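PDB 6ZTU: cyclodipeptide synthase, BtCDPS from Bacillus thermoamylovorans, which probably joins aminoacyl groups into cyclic dipeptides, as an aminoacyltransferase of the cyclodipeptide synthase family. Local coordinates for residues 62-67 and 88-93; 31-34 and 39-42; 111-116 and 177-182; 34-39 and 70-75. All coordinates share one frame; numbering follows the deposited sequence.

Contact 1: 62-67 and 88-93. With 0RE ((2S)-hexane-1,2-diol), chain B.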
loop_
_atom_site.group_PDB
_atom_site.type_symbol
_atom_site.label_atom_id
_atom_site.label_comp_id
_atom_site.label_asym_id
_atom_site.label_seq_id
_atom_site.Cartn_x
_atom_site.Cartn_y
_atom_site.Cartn_z
ATOM N N LEU A 62 -0.199 1.672 7.216
ATOM C CA LEU A 62 -1.425 1.600 6.425
ATOM C C LEU A 62 -1.816 0.142 6.222
ATOM O O LEU A 62 -1.035 -0.639 5.666
ATOM C CB LEU A 62 -1.243 2.270 5.060
ATOM C CG LEU A 62 -2.521 2.346 4.211
ATOM C CD1 LEU A 62 -3.537 3.342 4.811
ATOM C CD2 LEU A 62 -2.166 2.710 2.763
ATOM N N LEU A 63 -3.029 -0.206 6.639
ATOM C CA LEU A 63 -3.609 -1.532 6.468
ATOM C C LEU A 63 -4.733 -1.485 5.443
ATOM O O LEU A 63 -5.258 -0.426 5.105
ATOM C CB LEU A 63 -4.158 -2.056 7.798
ATOM C CG LEU A 63 -3.222 -2.009 8.999
ATOM C CD1 LEU A 63 -3.921 -2.629 10.216
ATOM C CD2 LEU A 63 -1.923 -2.730 8.697
ATOM N N ALA A 64 -5.138 -2.666 4.977
ATOM C CA ALA A 64 -6.182 -2.734 3.963
ATOM C C ALA A 64 -7.551 -2.395 4.541
ATOM O O ALA A 64 -7.882 -2.779 5.669
ATOM C CB ALA A 64 -6.216 -4.128 3.334
ATOM N N GLY A 65 -8.345 -1.683 3.746
ATOM C CA GLY A 65 -9.706 -1.329 4.084
ATOM C C GLY A 65 -10.702 -2.351 3.567
ATOM O O GLY A 65 -10.353 -3.490 3.250
ATOM N N ASP A 66 -11.963 -1.907 3.453
ATOM C CA ASP A 66 -13.084 -2.820 3.216
ATOM C C ASP A 66 -12.904 -3.626 1.940
ATOM O O ASP A 66 -13.293 -4.798 1.876
ATOM C CB ASP A 66 -14.392 -2.039 3.133
ATOM C CG ASP A 66 -14.662 -1.213 4.372
ATOM O OD1 ASP A 66 -14.204 -1.605 5.463
ATOM O OD2 ASP A 66 -15.351 -0.181 4.250
ATOM N N GLU A 67 -12.343 -3.009 0.902
ATOM C CA GLU A 67 -12.257 -3.689 -0.384
ATOM C C GLU A 67 -11.290 -4.855 -0.378
ATOM O O GLU A 67 -11.152 -5.518 -1.413
ATOM C CB GLU A 67 -11.854 -2.692 -1.477
ATOM C CG GLU A 67 -12.983 -1.800 -1.970
ATOM C CD GLU A 67 -13.249 -0.605 -1.058
ATOM O OE1 GLU A 67 -12.489 -0.392 -0.087
ATOM O OE2 GLU A 67 -14.227 0.125 -1.311
ATOM N N LYS A 88 -10.147 -10.813 10.470
ATOM C CA LYS A 88 -9.099 -11.536 11.180
ATOM C C LYS A 88 -7.708 -11.109 10.728
ATOM O O LYS A 88 -6.793 -10.978 11.550
ATOM C CB LYS A 88 -9.289 -13.035 10.971
ATOM C CG LYS A 88 -8.258 -13.890 11.662
ATOM C CD LYS A 88 -7.816 -15.026 10.759
ATOM C CE LYS A 88 -7.636 -16.306 11.545
ATOM N NZ LYS A 88 -6.709 -17.251 10.864
ATOM N N GLU A 89 -7.522 -10.917 9.420
ATOM C CA GLU A 89 -6.218 -10.503 8.907
ATOM C C GLU A 89 -5.854 -9.101 9.387
ATOM O O GLU A 89 -4.725 -8.861 9.828
ATOM C CB GLU A 89 -6.228 -10.580 7.375
ATOM C CG GLU A 89 -4.947 -10.135 6.691
ATOM C CD GLU A 89 -3.887 -11.211 6.672
ATOM O OE1 GLU A 89 -4.011 -12.187 7.445
ATOM O OE2 GLU A 89 -2.923 -11.079 5.883
ATOM N N ILE A 90 -6.801 -8.166 9.326
ATOM C CA ILE A 90 -6.528 -6.797 9.759
ATOM C C ILE A 90 -6.230 -6.746 11.255
ATOM O O ILE A 90 -5.359 -5.990 11.703
ATOM C CB ILE A 90 -7.706 -5.880 9.375
ATOM C CG1 ILE A 90 -7.954 -5.915 7.861
ATOM C CG2 ILE A 90 -7.463 -4.452 9.835
ATOM C CD1 ILE A 90 -6.700 -5.831 7.015
ATOM N N ARG A 91 -6.935 -7.547 12.056
ATOM C CA ARG A 91 -6.649 -7.566 13.488
ATOM C C ARG A 91 -5.252 -8.112 13.760
ATOM O O ARG A 91 -4.549 -7.617 14.649
ATOM C CB ARG A 91 -7.708 -8.383 14.226
ATOM C CG ARG A 91 -9.077 -7.725 14.255
ATOM C CD ARG A 91 -10.072 -8.559 15.053
ATOM N NE ARG A 91 -9.722 -8.585 16.470
ATOM C CZ ARG A 91 -10.080 -7.648 17.345
ATOM N NH1 ARG A 91 -10.800 -6.604 16.948
ATOM N NH2 ARG A 91 -9.715 -7.753 18.618
ATOM N N ARG A 92 -4.820 -9.112 12.984
ATOM C CA ARG A 92 -3.457 -9.619 13.120
ATOM C C ARG A 92 -2.434 -8.536 12.784
ATOM O O ARG A 92 -1.472 -8.318 13.529
ATOM C CB ARG A 92 -3.257 -10.848 12.227
ATOM C CG ARG A 92 -1.901 -11.523 12.397
ATOM C CD ARG A 92 -1.738 -12.766 11.511
ATOM N NE ARG A 92 -1.792 -12.457 10.082
ATOM C CZ ARG A 92 -0.733 -12.167 9.321
ATOM N NH1 ARG A 92 0.495 -12.144 9.836
ATOM N NH2 ARG A 92 -0.900 -11.897 8.029
ATOM N N HIS A 93 -2.630 -7.843 11.662
ATOM C CA HIS A 93 -1.700 -6.783 11.283
ATOM C C HIS A 93 -1.662 -5.682 12.335
ATOM O O HIS A 93 -0.588 -5.167 12.671
ATOM C CB HIS A 93 -2.093 -6.199 9.924
ATOM C CG HIS A 93 -1.770 -7.088 8.762
ATOM N ND1 HIS A 93 -2.295 -6.884 7.503
ATOM C CD2 HIS A 93 -0.990 -8.192 8.671
ATOM C CE1 HIS A 93 -1.844 -7.820 6.685
ATOM N NE2 HIS A 93 -1.054 -8.628 7.369
HETATM O O01 0RE B . -0.363 -2.254 -2.102
HETATM C C02 0RE B . 0.637 -2.631 -1.209
HETATM C C03 0RE B . 0.868 -1.488 -0.227
HETATM O O04 0RE B . 1.664 -0.504 -0.832
HETATM C C05 0RE B . -0.483 -0.913 0.180
HETATM C C06 0RE B . -1.322 -1.992 0.864
HETATM C C07 0RE B . -2.712 -1.423 1.123
HETATM C C08 0RE B . -2.857 -1.304 2.630
HETATM O O HOH W 1 -3.469 -5.025 5.707
#
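The imidazole of His93 is met obliquely by Leu63, has the carbonyl Glu89 O over one face, one helical turn back, and carries a water at its edge, in the ring plane. His93 CD2 in turn lies over a face of the Arg92 guanidinium, near its rim. The edge of that guanidinium is taken up by Glu89: Arg92 NH2 stands 3.1 Å from Glu89 OE2 in a salt bridge, and its N-H to Glu89 OE1 lies almost in the guanidinium plane while reaching OE1 from above the carboxylate. The water ties helix to strand end, accepting from Ala64 N at 3.0 Å and lying 2.8 Å from His93 ND1.

Apolar branches fill the rest. With chi1 -51° holding CG beside its backbone N, Leu63 sets CD2 3.7 Å from His93 CB, and CD1 4.0 Å from Ile90 CG2 where the two side chains slide past each other. Ile90 CD1 reaches further along, to 3.5 Å from the carbonyl oxygen Ala64 O. Behind this packing the diol lies against the strand backbone, its C08 3.4 Å from Leu63 C, so residues 62-64 line the pocket, while Leu63 and Ala64 also carry the helix on their other side.

The two segments belong to a beta-alpha-beta crossover of the Rossmann-like fold: strand 58-63 pairs with strands 28-32 and 110-112, helix 79-103 packs against its end, and helix 167-191 touches Leu62 and Ala64 through Phe183 and Tyr176.

Contact 2: 31-34 and 39-42. With 0RE ((2S)-hexane-1,2-diol), chain B.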
loop_
_atom_site.group_PDB
_atom_site.type_symbol
_atom_site.label_atom_id
_atom_site.label_comp_id
_atom_site.label_asym_id
_atom_site.label_seq_id
_atom_site.Cartn_x
_atom_site.Cartn_y
_atom_site.Cartn_z
ATOM N N LEU A 31 4.010 2.841 5.998
ATOM C CA LEU A 31 4.361 1.441 5.767
ATOM C C LEU A 31 3.128 0.721 5.240
ATOM O O LEU A 31 2.132 0.604 5.946
ATOM C CB LEU A 31 4.861 0.800 7.061
ATOM C CG LEU A 31 6.196 1.339 7.569
ATOM C CD1 LEU A 31 6.426 0.859 8.999
ATOM C CD2 LEU A 31 7.328 0.868 6.651
ATOM N N GLY A 32 3.185 0.264 3.989
ATOM C CA GLY A 32 2.049 -0.439 3.418
ATOM C C GLY A 32 2.086 -1.915 3.758
ATOM O O GLY A 32 3.058 -2.598 3.430
ATOM N N ILE A 33 1.054 -2.417 4.438
ATOM C CA ILE A 33 0.982 -3.815 4.860
ATOM C C ILE A 33 -0.094 -4.478 4.017
ATOM O O ILE A 33 -1.277 -4.140 4.130
ATOM C CB ILE A 33 0.670 -3.953 6.355
ATOM C CG1 ILE A 33 1.603 -3.081 7.201
ATOM C CG2 ILE A 33 0.729 -5.424 6.777
ATOM C CD1 ILE A 33 3.079 -3.351 6.983
ATOM N N SER A 34 0.312 -5.401 3.167
ATOM C CA SER A 34 -0.583 -6.005 2.189
ATOM C C SER A 34 -1.305 -7.199 2.806
ATOM O O SER A 34 -0.663 -8.029 3.454
ATOM C CB SER A 34 0.207 -6.443 0.951
ATOM O OG SER A 34 -0.661 -6.665 -0.138
ATOM N N LYS A 39 4.568 -12.498 3.263
ATOM C CA LYS A 39 5.724 -11.682 3.620
ATOM C C LYS A 39 5.543 -10.986 4.966
ATOM O O LYS A 39 6.517 -10.804 5.707
ATOM C CB LYS A 39 5.972 -10.649 2.524
ATOM C CG LYS A 39 7.112 -9.692 2.791
ATOM C CD LYS A 39 8.327 -10.119 2.027
ATOM C CE LYS A 39 9.449 -9.127 2.142
ATOM N NZ LYS A 39 10.672 -9.817 1.681
ATOM N N PHE A 40 4.314 -10.596 5.303
ATOM C CA PHE A 40 4.072 -9.743 6.469
ATOM C C PHE A 40 3.785 -10.596 7.703
ATOM O O PHE A 40 2.704 -10.585 8.290
ATOM C CB PHE A 40 2.955 -8.755 6.174
ATOM C CG PHE A 40 3.327 -7.760 5.124
ATOM C CD1 PHE A 40 4.049 -6.627 5.456
ATOM C CD2 PHE A 40 2.996 -7.980 3.800
ATOM C CE1 PHE A 40 4.415 -5.709 4.480
ATOM C CE2 PHE A 40 3.358 -7.075 2.816
ATOM C CZ PHE A 40 4.070 -5.933 3.161
ATOM N N SER A 41 4.813 -11.341 8.089
ATOM C CA SER A 41 4.850 -12.045 9.356
ATOM C C SER A 41 5.020 -11.053 10.504
ATOM O O SER A 41 5.334 -9.876 10.309
ATOM C CB SER A 41 6.010 -13.034 9.371
ATOM O OG SER A 41 7.245 -12.329 9.304
ATOM N N GLN A 42 4.836 -11.554 11.726
ATOM C CA GLN A 42 5.132 -10.740 12.898
ATOM C C GLN A 42 6.562 -10.214 12.847
ATOM O O GLN A 42 6.809 -9.021 13.060
ATOM C CB GLN A 42 4.897 -11.562 14.168
ATOM C CG GLN A 42 5.224 -10.829 15.445
ATOM C CD GLN A 42 4.962 -11.679 16.673
ATOM O OE1 GLN A 42 5.074 -12.902 16.625
ATOM N NE2 GLN A 42 4.602 -11.036 17.775
HETATM O O01 0RE B . -0.363 -2.254 -2.102
HETATM C C02 0RE B . 0.637 -2.631 -1.209
HETATM C C03 0RE B . 0.868 -1.488 -0.227
HETATM O O04 0RE B . 1.664 -0.504 -0.832
HETATM C C05 0RE B . -0.483 -0.913 0.180
HETATM C C06 0RE B . -1.322 -1.992 0.864
HETATM C C07 0RE B . -2.712 -1.423 1.123
HETATM C C08 0RE B . -2.857 -1.304 2.630
#
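Phe40 lays one face of its ring against the backbone of Ile33 and Ser34. Ile33 CA stands 4.1 Å from the ring centroid and only 18° off the normal, a CH-pi contact, and Ser34 N lies over the same face nearer the rim, 3.5 Å from Phe40 CE2. The ring is brought there by a chi1 of -66°, which keeps CG beside the backbone N and anti to the carbonyl carbon of Phe40. The side chain of Ile33 crosses the ring at a slant, placing CD1 3.7 Å from Phe40 CE1 and CG2 3.8 Å from Phe40 CD1. At the far end of the ring, Gly32 O comes obliquely to 3.5 Å from Phe40 CZ, and Ser34 CB packs on CE2.

Phe40 is the centre of an inverse gamma turn, after which Ser41 N-caps helix 42-55. On the other side of the strand end runs the diol: Gly32, with no side chain to intervene, has its CA 4.0 Å from C03 of the ligand, and Ile33 O approaches C08. The aromatic ring thus backs a wall of the pocket.

Around the ring, Tyr44 of helix 42-55 meets Phe40 edge-to-face, and Tyr200 of strand 196-200 also packs on it. Strand 28-32 lies between strands 196-200 and 58-63, while helix 79-103 holds Phe40 O through Arg92 NH1.

Contact 3: 111-116 and 177-182. With 0RE ((2S)-hexane-1,2-diol), chain B.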
loop_
_atom_site.group_PDB
_atom_site.type_symbol
_atom_site.label_atom_id
_atom_site.label_comp_id
_atom_site.label_asym_id
_atom_site.label_seq_id
_atom_site.Cartn_x
_atom_site.Cartn_y
_atom_site.Cartn_z
ATOM N N TYR A 111 -3.880 3.027 10.403
ATOM C CA TYR A 111 -5.158 3.269 9.743
ATOM C C TYR A 111 -5.356 2.237 8.640
ATOM O O TYR A 111 -4.390 1.651 8.145
ATOM C CB TYR A 111 -5.224 4.675 9.128
ATOM C CG TYR A 111 -4.833 5.747 10.105
ATOM C CD1 TYR A 111 -3.512 6.158 10.233
ATOM C CD2 TYR A 111 -5.784 6.321 10.931
ATOM C CE1 TYR A 111 -3.157 7.123 11.158
ATOM C CE2 TYR A 111 -5.437 7.282 11.850
ATOM C CZ TYR A 111 -4.126 7.677 11.962
ATOM O OH TYR A 111 -3.793 8.641 12.890
ATOM N N THR A 112 -6.616 2.009 8.267
ATOM C CA THR A 112 -6.917 1.332 7.009
ATOM C C THR A 112 -7.219 2.374 5.939
ATOM O O THR A 112 -7.549 3.531 6.238
ATOM C CB THR A 112 -8.107 0.362 7.114
ATOM O OG1 THR A 112 -9.341 1.079 6.954
ATOM C CG2 THR A 112 -8.113 -0.383 8.435
ATOM N N PHE A 113 -7.125 1.955 4.673
ATOM C CA PHE A 113 -7.436 2.957 3.659
ATOM C C PHE A 113 -8.928 3.270 3.563
ATOM O O PHE A 113 -9.305 4.106 2.740
ATOM C CB PHE A 113 -6.843 2.580 2.276
ATOM C CG PHE A 113 -7.309 1.259 1.673
ATOM C CD1 PHE A 113 -8.640 1.050 1.328
ATOM C CD2 PHE A 113 -6.385 0.280 1.353
ATOM C CE1 PHE A 113 -9.047 -0.150 0.734
ATOM C CE2 PHE A 113 -6.778 -0.922 0.748
ATOM C CZ PHE A 113 -8.113 -1.128 0.440
ATOM N N SER A 114 -9.777 2.662 4.395
ATOM C CA SER A 114 -11.184 3.030 4.492
ATOM C C SER A 114 -11.470 4.052 5.589
ATOM O O SER A 114 -12.636 4.409 5.789
ATOM C CB SER A 114 -12.042 1.789 4.744
ATOM O OG SER A 114 -11.972 0.897 3.644
ATOM N N ASP A 115 -10.450 4.543 6.285
ATOM C CA ASP A 115 -10.652 5.405 7.448
ATOM C C ASP A 115 -10.732 6.886 7.091
ATOM O O ASP A 115 -10.661 7.736 7.998
ATOM C CB ASP A 115 -9.520 5.197 8.462
ATOM C CG ASP A 115 -9.585 3.850 9.154
ATOM O OD1 ASP A 115 -10.629 3.179 9.066
ATOM O OD2 ASP A 115 -8.592 3.463 9.791
ATOM N N PHE A 116 -10.886 7.217 5.802
ATOM C CA PHE A 116 -10.714 8.584 5.312
ATOM C C PHE A 116 -11.880 9.029 4.429
ATOM O O PHE A 116 -11.747 9.952 3.632
ATOM C CB PHE A 116 -9.366 8.713 4.590
ATOM C CG PHE A 116 -8.205 8.486 5.509
ATOM C CD1 PHE A 116 -7.600 9.550 6.155
ATOM C CD2 PHE A 116 -7.787 7.191 5.814
ATOM C CE1 PHE A 116 -6.554 9.341 7.049
ATOM C CE2 PHE A 116 -6.741 6.974 6.701
ATOM C CZ PHE A 116 -6.132 8.042 7.325
ATOM N N VAL A 177 -7.709 -1.779 -5.739
ATOM C CA VAL A 177 -6.653 -0.929 -6.296
ATOM C C VAL A 177 -7.066 0.535 -6.240
ATOM O O VAL A 177 -6.301 1.407 -5.798
ATOM C CB VAL A 177 -6.340 -1.365 -7.738
ATOM C CG1 VAL A 177 -5.377 -0.383 -8.407
ATOM C CG2 VAL A 177 -5.744 -2.758 -7.753
ATOM N N LEU A 178 -8.283 0.834 -6.703
ATOM C CA LEU A 178 -8.702 2.227 -6.771
ATOM C C LEU A 178 -8.821 2.836 -5.380
ATOM O O LEU A 178 -8.509 4.019 -5.198
ATOM C CB LEU A 178 -10.022 2.349 -7.537
ATOM C CG LEU A 178 -9.975 1.797 -8.971
ATOM C CD1 LEU A 178 -11.326 1.939 -9.676
ATOM C CD2 LEU A 178 -8.870 2.453 -9.799
ATOM N N ALA A 179 -9.251 2.045 -4.385
ATOM C CA ALA A 179 -9.393 2.553 -3.025
ATOM C C ALA A 179 -8.048 2.808 -2.345
ATOM O O ALA A 179 -7.962 3.698 -1.487
ATOM C CB ALA A 179 -10.215 1.570 -2.179
ATOM N N GLU A 180 -7.005 2.033 -2.676
ATOM C CA GLU A 180 -5.696 2.237 -2.050
ATOM C C GLU A 180 -4.876 3.298 -2.773
ATOM O O GLU A 180 -3.994 3.915 -2.166
ATOM C CB GLU A 180 -4.895 0.929 -2.008
ATOM C CG GLU A 180 -4.505 0.400 -3.400
ATOM C CD GLU A 180 -3.558 -0.804 -3.381
ATOM O OE1 GLU A 180 -2.967 -1.115 -2.326
ATOM O OE2 GLU A 180 -3.414 -1.453 -4.453
ATOM N N LEU A 181 -5.134 3.508 -4.062
ATOM C CA LEU A 181 -4.294 4.415 -4.844
ATOM C C LEU A 181 -4.168 5.829 -4.285
ATOM O O LEU A 181 -3.075 6.402 -4.421
ATOM C CB LEU A 181 -4.795 4.475 -6.294
ATOM C CG LEU A 181 -4.182 3.433 -7.223
ATOM C CD1 LEU A 181 -4.801 3.564 -8.606
ATOM C CD2 LEU A 181 -2.652 3.599 -7.319
ATOM N N PRO A 182 -5.189 6.463 -3.683
ATOM C CA PRO A 182 -4.951 7.829 -3.192
ATOM C C PRO A 182 -3.777 7.931 -2.233
ATOM O O PRO A 182 -3.159 9.002 -2.160
ATOM C CB PRO A 182 -6.276 8.201 -2.507
ATOM C CG PRO A 182 -7.301 7.388 -3.240
ATOM C CD PRO A 182 -6.601 6.065 -3.491
HETATM O O01 0RE B . -0.363 -2.254 -2.102
HETATM C C02 0RE B . 0.637 -2.631 -1.209
HETATM C C03 0RE B . 0.868 -1.488 -0.227
HETATM O O04 0RE B . 1.664 -0.504 -0.832
HETATM C C05 0RE B . -0.483 -0.913 0.180
HETATM C C06 0RE B . -1.322 -1.992 0.864
HETATM C C07 0RE B . -2.712 -1.423 1.123
HETATM C C08 0RE B . -2.857 -1.304 2.630
#
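Phe113 sits in a type I turn, Thr112 to Asp115, that follows strand 110-112 and brings its CA to 6.0 Å from Glu180 CA in helix 167-191. Inside the turn Thr112 OG1 accepts from Ser114 N, an ST turn, and Asp115 OD2 takes Thr112 N at 2.9 Å from well above the carboxylate plane, so the turn is braced by its own side chains.

The Phe113 ring lies with one face on the helix backbone: Glu180 N stands over its centre, and Ala179 C lies above the same face toward the rim. Ala179 CB touches one side of the ring at 3.6 Å from Phe113 CE1, and Glu180 CB the other at 3.7 Å from Phe113 CD2. At the ring edge, near its plane, C07 of the diol is 4.1 Å from Phe113 CE2. Glu180 has CG in the crowded position between backbone N and carbonyl carbon (chi1 66°) and is extended beyond it; this carries the carboxylate past the ring and into the pocket, its plane turned 54° from that of the phenyl group. There Glu180 OE1 accepts a hydrogen bond of 2.9 Å from O01 of the ligand. One residue thus packs on the aromatic ring with its base and grips the diol with its end.

Tyr176, also from helix 167-191, meets Phe113 edge-to-face, and Met146 of helix 137-157 touches Glu180. Strand 110-112 pairs with strand 58-63 at the sheet border, while Pro182, where the helix kinks, packs on helix 120-135.

Contact 4: 34-39 and 70-75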
loop_
_atom_site.group_PDB
_atom_site.type_symbol
_atom_site.label_atom_id
_atom_site.label_comp_id
_atom_site.label_asym_id
_atom_site.label_seq_id
_atom_site.Cartn_x
_atom_site.Cartn_y
_atom_site.Cartn_z
ATOM N N SER A 34 0.312 -5.401 3.167
ATOM C CA SER A 34 -0.583 -6.005 2.189
ATOM C C SER A 34 -1.305 -7.199 2.806
ATOM O O SER A 34 -0.663 -8.029 3.454
ATOM C CB SER A 34 0.207 -6.443 0.951
ATOM O OG SER A 34 -0.661 -6.665 -0.138
ATOM N N PRO A 35 -2.624 -7.317 2.633
ATOM C CA PRO A 35 -3.353 -8.441 3.227
ATOM C C PRO A 35 -3.193 -9.726 2.426
ATOM O O PRO A 35 -3.055 -9.713 1.202
ATOM C CB PRO A 35 -4.809 -7.958 3.202
ATOM C CG PRO A 35 -4.873 -7.096 1.976
ATOM C CD PRO A 35 -3.526 -6.384 1.937
ATOM N N PHE A 36 -3.229 -10.850 3.150
ATOM C CA PHE A 36 -3.141 -12.187 2.550
ATOM C C PHE A 36 -1.833 -12.354 1.784
ATOM O O PHE A 36 -1.785 -12.923 0.691
ATOM C CB PHE A 36 -4.355 -12.470 1.668
ATOM C CG PHE A 36 -5.637 -11.991 2.272
ATOM C CD1 PHE A 36 -6.049 -12.473 3.503
ATOM C CD2 PHE A 36 -6.412 -11.036 1.639
ATOM C CE1 PHE A 36 -7.220 -12.025 4.081
ATOM C CE2 PHE A 36 -7.593 -10.586 2.214
ATOM C CZ PHE A 36 -7.990 -11.081 3.438
ATOM N N ASN A 37 -0.761 -11.849 2.380
ATOM C CA ASN A 37 0.572 -11.883 1.800
ATOM C C ASN A 37 1.508 -12.421 2.870
ATOM O O ASN A 37 1.686 -11.784 3.910
ATOM C CB ASN A 37 0.994 -10.483 1.334
ATOM C CG ASN A 37 2.359 -10.469 0.676
ATOM O OD1 ASN A 37 3.243 -11.242 1.030
ATOM N ND2 ASN A 37 2.536 -9.582 -0.291
ATOM N N SER A 38 2.115 -13.583 2.608
ATOM C CA SER A 38 2.904 -14.263 3.633
ATOM C C SER A 38 4.122 -13.462 4.072
ATOM O O SER A 38 4.664 -13.730 5.150
ATOM C CB SER A 38 3.354 -15.637 3.129
ATOM O OG SER A 38 3.722 -15.577 1.761
ATOM N N LYS A 39 4.568 -12.498 3.263
ATOM C CA LYS A 39 5.724 -11.682 3.620
ATOM C C LYS A 39 5.543 -10.986 4.966
ATOM O O LYS A 39 6.517 -10.804 5.707
ATOM C CB LYS A 39 5.972 -10.649 2.524
ATOM C CG LYS A 39 7.112 -9.692 2.791
ATOM C CD LYS A 39 8.327 -10.119 2.027
ATOM C CE LYS A 39 9.449 -9.127 2.142
ATOM N NZ LYS A 39 10.672 -9.817 1.681
ATOM N N ASN A 70 -12.789 -7.971 -1.650
ATOM C CA ASN A 70 -12.914 -8.177 -3.094
ATOM C C ASN A 70 -11.840 -9.106 -3.623
ATOM O O ASN A 70 -12.082 -9.854 -4.582
ATOM C CB ASN A 70 -12.840 -6.845 -3.843
ATOM C CG ASN A 70 -14.020 -5.962 -3.564
ATOM O OD1 ASN A 70 -14.460 -5.857 -2.417
ATOM N ND2 ASN A 70 -14.553 -5.319 -4.601
ATOM N N LEU A 71 -10.642 -9.057 -3.029
ATOM C CA LEU A 71 -9.557 -9.921 -3.472
ATOM C C LEU A 71 -9.911 -11.382 -3.245
ATOM O O LEU A 71 -9.584 -12.244 -4.067
ATOM C CB LEU A 71 -8.260 -9.563 -2.739
ATOM C CG LEU A 71 -7.767 -8.116 -2.863
ATOM C CD1 LEU A 71 -6.484 -7.959 -2.078
ATOM C CD2 LEU A 71 -7.553 -7.717 -4.327
ATOM N N LEU A 72 -10.593 -11.674 -2.139
ATOM C CA LEU A 72 -11.029 -13.042 -1.876
ATOM C C LEU A 72 -12.275 -13.394 -2.683
ATOM O O LEU A 72 -12.347 -14.479 -3.268
ATOM C CB LEU A 72 -11.266 -13.228 -0.374
ATOM C CG LEU A 72 -10.087 -12.922 0.567
ATOM C CD1 LEU A 72 -10.506 -13.042 2.032
ATOM C CD2 LEU A 72 -8.882 -13.808 0.283
ATOM N N GLU A 73 -13.244 -12.476 -2.762
ATOM C CA GLU A 73 -14.456 -12.729 -3.536
ATOM C C GLU A 73 -14.139 -13.031 -4.993
ATOM O O GLU A 73 -14.854 -13.800 -5.647
ATOM C CB GLU A 73 -15.398 -11.532 -3.439
ATOM C CG GLU A 73 -15.959 -11.326 -2.044
ATOM C CD GLU A 73 -16.827 -10.108 -1.951
ATOM O OE1 GLU A 73 -16.594 -9.137 -2.699
ATOM O OE2 GLU A 73 -17.759 -10.117 -1.126
ATOM N N ALA A 74 -13.078 -12.423 -5.529
ATOM C CA ALA A 74 -12.710 -12.697 -6.914
ATOM C C ALA A 74 -12.062 -14.067 -7.062
ATOM O O ALA A 74 -12.172 -14.690 -8.123
ATOM C CB ALA A 74 -11.777 -11.602 -7.436
ATOM N N LEU A 75 -11.376 -14.549 -6.027
ATOM C CA LEU A 75 -10.786 -15.882 -6.038
ATOM C C LEU A 75 -11.747 -16.942 -5.517
ATOM O O LEU A 75 -11.315 -17.899 -4.857
ATOM C CB LEU A 75 -9.485 -15.899 -5.231
ATOM C CG LEU A 75 -8.356 -15.022 -5.785
ATOM C CD1 LEU A 75 -7.163 -14.942 -4.841
ATOM C CD2 LEU A 75 -7.922 -15.524 -7.148
#
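Phe36 presents a ring face to Leu72 of helix 68-74. The leucine arrives from the opposite direction and spreads its isobutyl end over the ring: CD2 stands 4.0 Å from the centroid, 14° off the normal, in a CH-pi contact, while CD1 comes to 3.5 Å from Phe36 CZ. The other face of the ring rests on the preceding residue, with Pro35 CB 3.8 Å above the ring plane and offset toward the rim, so the phenyl group is sandwiched between proline and leucine. Beside it Pro35 CG makes a looser contact with Leu71 CD1 at 4.4 Å.

Further out, the backbone fixes this layout. Phe36 has left-handed torsions (phi 60°, psi 41°), a turn in the chain that probably helps the ring to lie against Pro35. Glu89 of helix 79-103 accepts from Phe36 N through OE2, and Arg154 of helix 137-157 donates to Pro35 O. Beyond the ring the chain makes an Asx turn, in which Asn37 OD1 accepts from Lys39 N at 2.9 Å. On the helix side, Leu72 is also backed by Ala82 and Lys85.

Between the segments the contact is purely apolar, resting on dispersion and CH-pi attraction, which gives it little directionality. The orientation of the loop probably depends more on the charged side chains of Glu89 and Arg154, which bind its backbone directly.

How the contacts relate
From the N terminus, strand 28-32 leads into a loop that contact 2 folds back on itself at once, with only four residues between its segments. The same loop, sharing Ser34 and Lys39 with contact 2, reaches forward in contact 4 to helix 68-74. Contact 1 opens at the end of strand 58-63 and closes on helix 79-103, so it crosses contact 4, and the two also touch. Contact 3 lies later in the chain and spans the longest separation, joining the end of strand 110-112 to helix 167-191. Contacts 1, 2 and 3 converge on neighbouring sheet strands and the bound diol, whereas contact 4 ties the loop to a flanking helix.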